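Local coordinates for L-hydantoinase (Arthrobacter aurescens, PDB 1GKR), which hydrolyses the ring amide bond of hydantoins as a zinc-dependent homotetrameric cyclic amidase, preferring aryl derivatives, with stereoselectivity that depends on the substrate, at residues Lys50-Gly55 and Ala387-Leu392; Gly86-Ile91 and Thr426-Thr431. All coordinates share one frame; numbering follows the deposited sequence.

Overall arrangement
From the N terminus, the chain lays down Lys50-Gly55 at the start of strand 51-62, runs through helix 75-85 and reaches Gly86-Ile91. Nearly 300 residues later, after most of the amidohydrolase barrel, it returns as Ala387-Leu392, which closes contact 1, and then as Thr426-Thr431, which closes contact 2. Their segments alternate, so the two long loops cross. The contact centres lie about 10 Å apart and are physically joined: strands 389-393 and 418-428 are antiparallel neighbours, as strands 51-62 and 87-92 are parallel ones. Together they fasten the returning C-terminal strands to the beginning of the barrel, away from the two zinc ions.

Contact 1: Lys50-Gly55 and Ala387-Leu392; sequences KFVMPG and ADLLIL
With CG of Met53 between its backbone N and carbonyl carbon (chi1 64°) and an extended chi2, SD is carried to within 3.7 Å of Leu392 CD2; the bend at chi3 turns only CE. The Met53 side chain crosses that of Leu392 at about a right angle, and Met53 CG also packs 4.0 Å from Leu390 CB. Val52 turns CG1 anti to the backbone N (chi1 172°), which places this methyl 3.9 Å from Leu389 CB on the other face of the sheet, where CG2 lies beside Ile391. The backbones run antiparallel. Met53 and Leu390 form a hydrogen-bonded pair through both their N and O atoms, and Leu392 N gives a nearly straight bond to Phe51 O (2.8 Å). At the other end Gly55 N is hydrogen-bonded to Asp388 O (2.8 Å), the donor lying well above the carbonyl plane. A water links Phe51 N to Leu392 O, weakly on the latter side. Further along, strand 51-62 carries the zinc ligands His60 and His62. Around this pair, helix 357-372 packs on Met53 through Leu360, Val361 and Cys365, strand 9-13 bonds to Val52 along the edge of strand 51-62, and strand 418-428 flanks 389-393.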
loop_
_atom_site.group_PDB
_atom_site.type_symbol
_atom_site.label_atom_id
_atom_site.label_comp_id
_atom_site.label_asym_id
_atom_site.label_seq_id
_atom_site.Cartn_x
_atom_site.Cartn_y
_atom_site.Cartn_z
ATOM N N LYS A 50 -7.374 10.321 -44.786
ATOM C CA LYS A 50 -6.457 10.730 -43.726
ATOM C C LYS A 50 -7.199 10.615 -42.403
ATOM O O LYS A 50 -8.428 10.489 -42.375
ATOM C CB LYS A 50 -5.986 12.170 -43.924
ATOM C CG LYS A 50 -5.283 12.411 -45.244
ATOM C CD LYS A 50 -4.449 13.688 -45.210
ATOM C CE LYS A 50 -4.206 14.219 -46.607
ATOM N NZ LYS A 50 -5.508 14.632 -47.211
ATOM N N PHE A 51 -6.461 10.639 -41.305
ATOM C CA PHE A 51 -7.098 10.561 -40.004
ATOM C C PHE A 51 -7.850 11.848 -39.689
ATOM O O PHE A 51 -7.350 12.956 -39.931
ATOM C CB PHE A 51 -6.057 10.317 -38.923
ATOM C CG PHE A 51 -5.455 8.964 -38.978
ATOM C CD1 PHE A 51 -6.217 7.843 -38.659
ATOM C CD2 PHE A 51 -4.140 8.793 -39.394
ATOM C CE1 PHE A 51 -5.676 6.565 -38.757
ATOM C CE2 PHE A 51 -3.583 7.521 -39.498
ATOM C CZ PHE A 51 -4.353 6.401 -39.178
ATOM N N VAL A 52 -9.060 11.697 -39.164
ATOM C CA VAL A 52 -9.854 12.843 -38.769
ATOM C C VAL A 52 -10.120 12.673 -37.276
ATOM O O VAL A 52 -10.507 11.595 -36.840
ATOM C CB VAL A 52 -11.179 12.900 -39.540
ATOM C CG1 VAL A 52 -12.067 14.003 -38.972
ATOM C CG2 VAL A 52 -10.901 13.171 -41.006
ATOM N N MET A 53 -9.888 13.724 -36.491
ATOM C CA MET A 53 -10.103 13.661 -35.046
ATOM C C MET A 53 -10.880 14.878 -34.570
ATOM O O MET A 53 -11.006 15.867 -35.295
ATOM C CB MET A 53 -8.768 13.599 -34.305
ATOM C CG MET A 53 -7.917 14.834 -34.480
ATOM S SD MET A 53 -6.354 14.717 -33.601
ATOM C CE MET A 53 -6.791 15.394 -32.055
ATOM N N PRO A 54 -11.427 14.822 -33.344
ATOM C CA PRO A 54 -12.181 15.976 -32.847
ATOM C C PRO A 54 -11.212 17.116 -32.571
ATOM O O PRO A 54 -10.015 16.880 -32.368
ATOM C CB PRO A 54 -12.817 15.451 -31.558
ATOM C CG PRO A 54 -12.846 13.965 -31.765
ATOM C CD PRO A 54 -11.522 13.696 -32.402
ATOM N N GLY A 55 -11.725 18.341 -32.574
ATOM C CA GLY A 55 -10.866 19.468 -32.297
ATOM C C GLY A 55 -10.272 19.287 -30.912
ATOM O O GLY A 55 -10.923 18.756 -30.011
ATOM N N ALA A 387 -19.551 20.370 -34.926
ATOM C CA ALA A 387 -18.667 19.786 -35.921
ATOM C C ALA A 387 -17.274 20.406 -35.802
ATOM O O ALA A 387 -16.930 21.320 -36.554
ATOM C CB ALA A 387 -19.234 20.012 -37.332
ATOM N N ASP A 388 -16.482 19.931 -34.843
ATOM C CA ASP A 388 -15.126 20.444 -34.672
ATOM C C ASP A 388 -14.126 19.347 -35.050
ATOM O O ASP A 388 -13.890 18.437 -34.268
ATOM C CB ASP A 388 -14.896 20.886 -33.221
ATOM C CG ASP A 388 -15.748 22.097 -32.826
ATOM O OD1 ASP A 388 -16.522 22.591 -33.669
ATOM O OD2 ASP A 388 -15.651 22.563 -31.665
ATOM N N LEU A 389 -13.554 19.418 -36.251
ATOM C CA LEU A 389 -12.602 18.397 -36.661
ATOM C C LEU A 389 -11.282 18.958 -37.081
ATOM O O LEU A 389 -11.106 20.155 -37.281
ATOM C CB LEU A 389 -13.047 17.575 -37.874
ATOM C CG LEU A 389 -14.381 17.405 -38.581
ATOM C CD1 LEU A 389 -15.512 18.021 -37.820
ATOM C CD2 LEU A 389 -14.246 18.011 -39.934
ATOM N N LEU A 390 -10.374 18.021 -37.281
ATOM C CA LEU A 390 -9.037 18.292 -37.745
ATOM C C LEU A 390 -8.756 17.178 -38.750
ATOM O O LEU A 390 -9.015 16.002 -38.475
ATOM C CB LEU A 390 -8.014 18.193 -36.602
ATOM C CG LEU A 390 -8.169 19.018 -35.317
ATOM C CD1 LEU A 390 -6.909 18.887 -34.462
ATOM C CD2 LEU A 390 -8.394 20.466 -35.676
ATOM N N ILE A 391 -8.288 17.538 -39.938
ATOM C CA ILE A 391 -7.897 16.522 -40.893
ATOM C C ILE A 391 -6.393 16.504 -40.630
ATOM O O ILE A 391 -5.737 17.540 -40.685
ATOM C CB ILE A 391 -8.190 16.935 -42.340
ATOM C CG1 ILE A 391 -9.704 16.987 -42.561
ATOM C CG2 ILE A 391 -7.559 15.934 -43.297
ATOM C CD1 ILE A 391 -10.124 17.354 -43.968
ATOM N N LEU A 392 -5.853 15.342 -40.298
ATOM C CA LEU A 392 -4.435 15.232 -39.996
ATOM C C LEU A 392 -3.585 14.780 -41.164
ATOM O O LEU A 392 -4.084 14.265 -42.146
ATOM C CB LEU A 392 -4.229 14.253 -38.841
ATOM C CG LEU A 392 -4.215 14.786 -37.409
ATOM C CD1 LEU A 392 -5.342 15.759 -37.164
ATOM C CD2 LEU A 392 -4.311 13.602 -36.475
HETATM O O HOH W 1 -3.642 11.440 -41.627
#

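Contact 2: Gly86-Ile91 and Thr426-Thr431; sequences GITTII and TMVRGT
Thr88 meets strand 426-428 with its methyl group. Its side chain and that of Val428 slide past each other in opposite directions, leaving Thr88 CG2 4.1 Å from Val428 CG1. The same methyl sits 3.8 Å from Met427 O and 4.1 Å from Thr426 OG1, so one carbon faces three successive residues of the other strand. The first torsion of Thr88 sets this placement: with OG1 between the backbone N and carbonyl carbon (chi1 53°), CG2 is anti to the carbonyl carbon, and it is the methyl that faces Val428, while the hydroxyl lies by Gly55. The CB atoms of Thr426 and Val428 lie toward 86-91, that of Met427 away from it, and Met427 offers its carbonyl oxygen. Two residues before Thr88, Gly86 CA packs 4.3 Å from Thr426 CB. Gly86 ends helix 75-85 in a Schellman motif, and its positive phi suits glycine. Thr426 OG1 makes a weak hydrogen bond to Ala83 O in the last turn of that helix. Beyond Val428 the chain reverses in a type I' turn to Thr431, closed by reciprocal backbone bonds, and Arg429 at its corner forms a salt bridge with Asp120. The axes of strands 87-91 and 426-428 come no closer than 7.7 Å, and the strands do not pair. Their contact consists of buried van der Waals packing, with a methyl rather than a directional bond as its centre, and the alignment probably depends on hydrogen bonds to other neighbours: Gly86 to Val56, and a probable one from Met427 N to Leu389 O.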
loop_
_atom_site.group_PDB
_atom_site.type_symbol
_atom_site.label_atom_id
_atom_site.label_comp_id
_atom_site.label_asym_id
_atom_site.label_seq_id
_atom_site.Cartn_x
_atom_site.Cartn_y
_atom_site.Cartn_z
ATOM N N GLY A 86 -4.754 23.348 -34.341
ATOM C CA GLY A 86 -5.789 22.342 -34.198
ATOM C C GLY A 86 -6.566 22.389 -32.892
ATOM O O GLY A 86 -7.345 21.479 -32.602
ATOM N N ILE A 87 -6.358 23.437 -32.100
ATOM C CA ILE A 87 -7.060 23.584 -30.830
ATOM C C ILE A 87 -8.312 24.412 -31.081
ATOM O O ILE A 87 -8.252 25.626 -31.232
ATOM C CB ILE A 87 -6.144 24.260 -29.782
ATOM C CG1 ILE A 87 -4.945 23.347 -29.521
ATOM C CG2 ILE A 87 -6.902 24.557 -28.487
ATOM C CD1 ILE A 87 -3.971 23.906 -28.520
ATOM N N THR A 88 -9.452 23.737 -31.120
ATOM C CA THR A 88 -10.722 24.391 -31.404
ATOM C C THR A 88 -11.448 25.028 -30.222
ATOM O O THR A 88 -12.312 25.878 -30.415
ATOM C CB THR A 88 -11.638 23.420 -32.120
ATOM O OG1 THR A 88 -11.728 22.212 -31.354
ATOM C CG2 THR A 88 -11.063 23.104 -33.504
ATOM N N THR A 89 -11.162 24.597 -29.002
ATOM C CA THR A 89 -11.767 25.285 -27.869
ATOM C C THR A 89 -10.753 25.357 -26.726
ATOM O O THR A 89 -10.029 24.393 -26.438
ATOM C CB THR A 89 -13.144 24.693 -27.388
ATOM O OG1 THR A 89 -12.994 24.111 -26.096
ATOM C CG2 THR A 89 -13.692 23.697 -28.347
ATOM N N ILE A 90 -10.673 26.540 -26.123
ATOM C CA ILE A 90 -9.745 26.801 -25.040
ATOM C C ILE A 90 -10.508 27.212 -23.792
ATOM O O ILE A 90 -11.660 27.653 -23.861
ATOM C CB ILE A 90 -8.779 27.970 -25.400
ATOM C CG1 ILE A 90 -9.571 29.274 -25.537
ATOM C CG2 ILE A 90 -8.069 27.696 -26.708
ATOM C CD1 ILE A 90 -8.721 30.483 -25.763
ATOM N N ILE A 91 -9.864 27.058 -22.645
ATOM C CA ILE A 91 -10.461 27.485 -21.405
ATOM C C ILE A 91 -9.410 28.428 -20.818
ATOM O O ILE A 91 -8.356 27.971 -20.395
ATOM C CB ILE A 91 -10.731 26.285 -20.488
ATOM C CG1 ILE A 91 -11.377 25.157 -21.301
ATOM C CG2 ILE A 91 -11.708 26.678 -19.395
ATOM C CD1 ILE A 91 -11.890 23.992 -20.460
ATOM N N THR A 426 -8.626 22.728 -40.000
ATOM C CA THR A 426 -9.266 22.705 -38.712
ATOM C C THR A 426 -10.552 23.484 -38.837
ATOM O O THR A 426 -10.564 24.591 -39.382
ATOM C CB THR A 426 -8.342 23.272 -37.586
ATOM O OG1 THR A 426 -9.035 24.290 -36.860
ATOM C CG2 THR A 426 -7.052 23.802 -38.146
ATOM N N MET A 427 -11.650 22.876 -38.398
ATOM C CA MET A 427 -12.926 23.555 -38.464
ATOM C C MET A 427 -13.657 23.498 -37.146
ATOM O O MET A 427 -13.540 22.519 -36.392
ATOM C CB MET A 427 -13.825 22.969 -39.563
ATOM C CG MET A 427 -14.425 21.594 -39.304
ATOM S SD MET A 427 -15.965 21.290 -40.280
ATOM C CE MET A 427 -15.342 21.085 -41.918
ATOM N N VAL A 428 -14.380 24.572 -36.845
ATOM C CA VAL A 428 -15.172 24.588 -35.632
ATOM C C VAL A 428 -16.596 24.929 -36.043
ATOM O O VAL A 428 -16.821 25.819 -36.872
ATOM C CB VAL A 428 -14.615 25.570 -34.545
ATOM C CG1 VAL A 428 -13.325 26.158 -35.004
ATOM C CG2 VAL A 428 -15.648 26.624 -34.182
ATOM N N ARG A 429 -17.543 24.176 -35.481
ATOM C CA ARG A 429 -18.957 24.335 -35.768
ATOM C C ARG A 429 -19.261 24.378 -37.269
ATOM O O ARG A 429 -20.010 25.230 -37.764
ATOM C CB ARG A 429 -19.500 25.566 -35.048
ATOM C CG ARG A 429 -19.706 25.314 -33.574
ATOM C CD ARG A 429 -20.119 26.565 -32.816
ATOM N NE ARG A 429 -19.038 27.541 -32.752
ATOM C CZ ARG A 429 -18.941 28.605 -33.539
ATOM N NH1 ARG A 429 -19.868 28.837 -34.454
ATOM N NH2 ARG A 429 -17.910 29.432 -33.420
ATOM N N GLY A 430 -18.661 23.441 -37.991
ATOM C CA GLY A 430 -18.905 23.351 -39.413
ATOM C C GLY A 430 -18.216 24.338 -40.337
ATOM O O GLY A 430 -18.455 24.286 -41.544
ATOM N N THR A 431 -17.382 25.243 -39.836
ATOM C CA THR A 431 -16.747 26.143 -40.787
ATOM C C THR A 431 -15.218 26.077 -40.700
ATOM O O THR A 431 -14.642 25.988 -39.611
ATOM C CB THR A 431 -17.305 27.608 -40.652
ATOM O OG1 THR A 431 -16.292 28.476 -40.146
ATOM C CG2 THR A 431 -18.534 27.651 -39.737
#